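Local structure of FAD-dependent oxidoreductase (Actinomadura kijaniata, 3M9V) at residues F385-P388 with V392-V395. The protein is a flavin-dependent oxidoreductase of the acyl-CoA dehydrogenase family that takes part in the biosynthesis of the sugar D-kijanose and binds dTDP. Numbering follows the deposited sequence.
Sequences FMQP and VDAV
Q387 and D393 meet through a single pair of polar atoms: NE2 of Q387 lies 2.8 Å from OD2 of D393, while CD of Q387 stays 4.1 Å from that same oxygen. The two side chains cross at about a right angle, yet their flat ends are nearly coplanar, the amide plane turned only 19° from the carboxylate. A bend at chi2 (-58°) swings the amide of Q387 out of the loop to face the first turn of helix 391-402. D393 reaches back from that helix, the bond from its CA to its CB directed at the loop, and its two oxygens divide their partners. OD1 accepts a hydrogen bond from NE2 of Q290 in a second subunit, so one oxygen of the carboxylate is engaged by a neighbouring chain while OD2 lies beside the glutamine amide. K344 NZ and Q341 NE2 hydrogen-bond to the carbonyl oxygens of M386 and P388, respectively. The contact illustrates how a loop side chain can come up to the helix that its own loop leads into. Here the loop belongs to the flavin site at the subunit interface of an acyl-CoA dehydrogenase fold: F385 and Q387 are FMN-binding residues of this enzyme, though no flavin is bound to this chain.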
loop_
_atom_site.group_PDB
_atom_site.type_symbol
_atom_site.label_atom_id
_atom_site.label_comp_id
_atom_site.label_asym_id
_atom_site.label_seq_id
_atom_site.Cartn_x
_atom_site.Cartn_y
_atom_site.Cartn_z
ATOM N N PHE A 385 -8.133 -3.673 -17.744
ATOM C CA PHE A 385 -9.303 -4.347 -18.288
ATOM C C PHE A 385 -8.898 -5.072 -19.571
ATOM O O PHE A 385 -9.653 -5.931 -20.011
ATOM C CB PHE A 385 -10.488 -3.375 -18.459
ATOM C CG PHE A 385 -10.815 -2.673 -17.176
ATOM C CD1 PHE A 385 -11.270 -3.395 -16.075
ATOM C CD2 PHE A 385 -10.533 -1.321 -17.036
ATOM C CE1 PHE A 385 -11.509 -2.752 -14.867
ATOM C CE2 PHE A 385 -10.761 -0.667 -15.833
ATOM C CZ PHE A 385 -11.240 -1.392 -14.737
ATOM N N MET A 386 -7.729 -4.768 -20.131
ATOM C CA MET A 386 -7.221 -5.418 -21.341
ATOM C C MET A 386 -6.752 -6.873 -21.191
ATOM O O MET A 386 -5.966 -7.224 -20.313
ATOM C CB MET A 386 -6.115 -4.549 -21.936
ATOM C CG MET A 386 -6.631 -3.201 -22.465
ATOM S SD MET A 386 -5.258 -2.249 -23.199
ATOM C CE MET A 386 -3.847 -2.554 -22.180
ATOM N N GLN A 387 -7.267 -7.774 -22.017
ATOM C CA GLN A 387 -6.884 -9.168 -21.872
ATOM C C GLN A 387 -5.786 -9.353 -22.912
ATOM O O GLN A 387 -5.806 -8.681 -23.939
ATOM C CB GLN A 387 -8.095 -10.066 -22.161
ATOM C CG GLN A 387 -9.000 -10.356 -20.936
ATOM C CD GLN A 387 -8.239 -11.011 -19.777
ATOM O OE1 GLN A 387 -7.004 -11.083 -19.807
ATOM N NE2 GLN A 387 -8.953 -11.471 -18.748
ATOM N N PRO A 388 -4.814 -10.244 -22.663
ATOM C CA PRO A 388 -4.680 -11.040 -21.456
ATOM C C PRO A 388 -3.722 -10.421 -20.435
ATOM O O PRO A 388 -2.820 -9.699 -20.833
ATOM C CB PRO A 388 -4.084 -12.340 -22.006
ATOM C CG PRO A 388 -3.285 -11.926 -23.214
ATOM C CD PRO A 388 -3.803 -10.596 -23.678
ATOM N N VAL A 392 -8.192 -10.547 -12.107
ATOM C CA VAL A 392 -8.748 -11.814 -11.634
ATOM C C VAL A 392 -8.259 -13.057 -12.374
ATOM O O VAL A 392 -7.833 -14.039 -11.743
ATOM C CB VAL A 392 -10.280 -11.733 -11.452
ATOM C CG1 VAL A 392 -10.804 -13.098 -11.054
ATOM C CG2 VAL A 392 -10.601 -10.705 -10.320
ATOM N N ASP A 393 -8.236 -13.006 -13.701
ATOM C CA ASP A 393 -7.605 -14.096 -14.467
ATOM C C ASP A 393 -6.085 -14.165 -14.396
ATOM O O ASP A 393 -5.511 -15.244 -14.479
ATOM C CB ASP A 393 -8.000 -13.972 -15.944
ATOM C CG ASP A 393 -9.512 -14.023 -16.117
ATOM O OD1 ASP A 393 -10.168 -14.794 -15.397
ATOM O OD2 ASP A 393 -10.071 -13.296 -16.954
ATOM N N ALA A 394 -5.396 -13.034 -14.277
ATOM C CA ALA A 394 -3.948 -13.077 -14.151
ATOM C C ALA A 394 -3.588 -13.851 -12.883
ATOM O O ALA A 394 -2.552 -14.518 -12.818
ATOM C CB ALA A 394 -3.378 -11.634 -14.015
ATOM N N VAL A 395 -4.380 -13.697 -11.825
ATOM C CA VAL A 395 -3.960 -14.342 -10.586
ATOM C C VAL A 395 -4.090 -15.872 -10.765
ATOM O O VAL A 395 -3.225 -16.622 -10.307
ATOM C CB VAL A 395 -4.824 -13.832 -9.410
ATOM C CG1 VAL A 395 -4.794 -14.837 -8.284
ATOM C CG2 VAL A 395 -4.332 -12.396 -8.979
#